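Local coordinates for response regulator receiver protein (Dyadobacter fermentans, PDB 4XLT) that probably acts as a phosphorylation-dependent receiver module in bacterial signal transduction, with a CheY-like fold, at residues E70-Y75 with P107-L112. Residues are numbered along the deposited sequence; the frame is centred on the assembly and turned at random.
Sequences EFTEHY and PHIIQL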
loop_
_atom_site.group_PDB
_atom_site.type_symbol
_atom_site.label_atom_id
_atom_site.label_comp_id
_atom_site.label_asym_id
_atom_site.label_seq_id
_atom_site.Cartn_x
_atom_site.Cartn_y
_atom_site.Cartn_z
ATOM N N GLU A 70 -2.956 -2.089 -19.302
ATOM C CA GLU A 70 -3.902 -0.985 -19.220
ATOM C C GLU A 70 -4.862 -1.262 -18.071
ATOM O O GLU A 70 -5.369 -0.341 -17.431
ATOM C CB GLU A 70 -4.669 -0.800 -20.532
ATOM C CG GLU A 70 -3.826 -0.292 -21.693
ATOM C CD GLU A 70 -3.182 -1.410 -22.494
ATOM O OE1 GLU A 70 -3.297 -1.388 -23.738
ATOM O OE2 GLU A 70 -2.558 -2.305 -21.885
ATOM N N PHE A 71 -5.100 -2.545 -17.816
ATOM C CA PHE A 71 -5.930 -2.963 -16.694
ATOM C C PHE A 71 -5.288 -2.560 -15.373
ATOM O O PHE A 71 -5.972 -2.114 -14.454
ATOM C CB PHE A 71 -6.160 -4.477 -16.723
ATOM C CG PHE A 71 -6.961 -4.994 -15.557
ATOM C CD1 PHE A 71 -8.337 -5.098 -15.641
ATOM C CD2 PHE A 71 -6.335 -5.375 -14.377
ATOM C CE1 PHE A 71 -9.077 -5.572 -14.573
ATOM C CE2 PHE A 71 -7.071 -5.847 -13.304
ATOM C CZ PHE A 71 -8.445 -5.947 -13.404
ATOM N N THR A 72 -3.972 -2.729 -15.281
ATOM C CA THR A 72 -3.247 -2.422 -14.055
ATOM C C THR A 72 -3.279 -0.933 -13.743
ATOM O O THR A 72 -3.222 -0.537 -12.581
ATOM C CB THR A 72 -1.782 -2.886 -14.128
ATOM O OG1 THR A 72 -1.178 -2.384 -15.329
ATOM C CG2 THR A 72 -1.710 -4.404 -14.115
ATOM N N GLU A 73 -3.371 -0.111 -14.783
ATOM C CA GLU A 73 -3.440 1.332 -14.598
ATOM C C GLU A 73 -4.738 1.714 -13.898
ATOM O O GLU A 73 -4.739 2.532 -12.977
ATOM C CB GLU A 73 -3.320 2.061 -15.936
ATOM C CG GLU A 73 -2.026 1.774 -16.673
ATOM C CD GLU A 73 -1.754 2.781 -17.770
ATOM O OE1 GLU A 73 -2.177 3.947 -17.619
ATOM O OE2 GLU A 73 -1.123 2.407 -18.781
ATOM N N HIS A 74 -5.840 1.115 -14.338
ATOM C CA HIS A 74 -7.125 1.314 -13.681
ATOM C C HIS A 74 -7.155 0.622 -12.327
ATOM O O HIS A 74 -7.799 1.097 -11.395
ATOM C CB HIS A 74 -8.263 0.805 -14.562
ATOM C CG HIS A 74 -8.588 1.717 -15.702
ATOM N ND1 HIS A 74 -9.348 2.856 -15.548
ATOM C CD2 HIS A 74 -8.249 1.664 -17.011
ATOM C CE1 HIS A 74 -9.468 3.463 -16.714
ATOM N NE2 HIS A 74 -8.810 2.761 -17.618
ATOM N N TYR A 75 -6.447 -0.500 -12.227
ATOM C CA TYR A 75 -6.357 -1.247 -10.980
ATOM C C TYR A 75 -5.615 -0.446 -9.910
ATOM O O TYR A 75 -5.982 -0.475 -8.734
ATOM C CB TYR A 75 -5.666 -2.592 -11.213
ATOM C CG TYR A 75 -5.510 -3.422 -9.958
ATOM C CD1 TYR A 75 -6.534 -4.251 -9.518
ATOM C CD2 TYR A 75 -4.341 -3.373 -9.211
ATOM C CE1 TYR A 75 -6.398 -5.005 -8.371
ATOM C CE2 TYR A 75 -4.195 -4.122 -8.065
ATOM C CZ TYR A 75 -5.227 -4.936 -7.647
ATOM O OH TYR A 75 -5.085 -5.685 -6.500
ATOM N N PRO A 107 4.350 -3.190 -10.229
ATOM C CA PRO A 107 4.160 -3.427 -8.792
ATOM C C PRO A 107 2.937 -4.289 -8.484
ATOM O O PRO A 107 2.962 -5.078 -7.541
ATOM C CB PRO A 107 3.977 -2.015 -8.220
ATOM C CG PRO A 107 4.517 -1.094 -9.261
ATOM C CD PRO A 107 4.253 -1.762 -10.567
ATOM N N HIS A 108 1.881 -4.139 -9.276
ATOM C CA HIS A 108 0.631 -4.838 -9.003
ATOM C C HIS A 108 0.653 -6.271 -9.518
ATOM O O HIS A 108 -0.083 -7.124 -9.021
ATOM C CB HIS A 108 -0.541 -4.074 -9.611
ATOM C CG HIS A 108 -0.582 -2.633 -9.210
ATOM N ND1 HIS A 108 -0.824 -2.229 -7.915
ATOM C CD2 HIS A 108 -0.397 -1.502 -9.932
ATOM C CE1 HIS A 108 -0.793 -0.909 -7.857
ATOM N NE2 HIS A 108 -0.535 -0.444 -9.067
ATOM N N ILE A 109 1.500 -6.534 -10.510
ATOM C CA ILE A 109 1.658 -7.889 -11.025
ATOM C C ILE A 109 2.687 -8.655 -10.205
ATOM O O ILE A 109 3.889 -8.404 -10.300
ATOM C CB ILE A 109 2.084 -7.903 -12.500
ATOM C CG1 ILE A 109 1.071 -7.140 -13.359
ATOM C CG2 ILE A 109 2.235 -9.339 -12.985
ATOM C CD1 ILE A 109 -0.318 -7.736 -13.326
ATOM N N ILE A 110 2.207 -9.591 -9.396
ATOM C CA ILE A 110 3.080 -10.379 -8.543
ATOM C C ILE A 110 3.984 -11.289 -9.361
ATOM O O ILE A 110 5.201 -11.307 -9.172
ATOM C CB ILE A 110 2.272 -11.224 -7.554
ATOM C CG1 ILE A 110 1.595 -10.311 -6.533
ATOM C CG2 ILE A 110 3.169 -12.247 -6.860
ATOM C CD1 ILE A 110 0.854 -11.046 -5.457
ATOM N N GLN A 111 3.384 -12.041 -10.274
ATOM C CA GLN A 111 4.132 -12.996 -11.073
ATOM C C GLN A 111 3.383 -13.351 -12.349
ATOM O O GLN A 111 2.153 -13.402 -12.369
ATOM C CB GLN A 111 4.418 -14.258 -10.256
ATOM C CG GLN A 111 5.313 -15.261 -10.954
ATOM C CD GLN A 111 5.709 -16.411 -10.053
ATOM O OE1 GLN A 111 5.803 -16.256 -8.836
ATOM N NE2 GLN A 111 5.938 -17.574 -10.648
ATOM N N LEU A 112 4.136 -13.587 -13.416
ATOM C CA LEU A 112 3.564 -14.033 -14.674
ATOM C C LEU A 112 3.488 -15.556 -14.708
ATOM O O LEU A 112 4.506 -16.238 -14.608
ATOM C CB LEU A 112 4.389 -13.504 -15.846
ATOM C CG LEU A 112 4.052 -14.030 -17.240
ATOM C CD1 LEU A 112 2.579 -13.832 -17.558
ATOM C CD2 LEU A 112 4.926 -13.338 -18.273
#
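In the doubly wound alpha/beta fold of a CheY-like receiver domain, Thr72 and Tyr75 of helix 68-75 pack against His108 and Ile109, where the chain enters strand 109-114, the outermost strand on its side of the parallel sheet. The main element is an offset edge-to-face aromatic pair: Tyr75 turns the CD2-CE2 edge of its ring toward one face of the His108 imidazole, with the planes at 73° and the centroids 5.4 Å apart. Tyr75 CD2 lies 3.8 Å from His108 CG, and Tyr75 CE2 lies 3.9 Å from His108 ND1, which sits in the plane of the phenol ring. With CG anti to the backbone N (chi1 179°), Tyr75 extends from the C-terminal end of the helix to meet the imidazole. His108 CB adds to the same contact, 3.9 Å from Tyr75 CD2. One turn back, Thr72 sends its methyl to Ile109: CG2 reaches Ile109 CD1 at 3.7 Å, the two side chains crossing at about a right angle. Its hydroxyl OG1 instead makes a weak hydrogen bond with the side-chain amide of Asn106, whose OD1 also accepts the backbone N-H of His108. No hydrogen bond joins the two segments directly, so van der Waals and aromatic contacts carry the join. Replacing His108 by alanine is likely to leave the Tyr75 edge without the ring face it meets and to open a gap beside the last turn of the helix. Glu80 of a second subunit also packs against His108. Around this interface, Tyr75 also touches Ile86 and Ile109 touches Met90, both on the adjacent strand 86-92, while Ile109 meets Ala103 of helix 97-105 and Phe71 packs on helix 38-46.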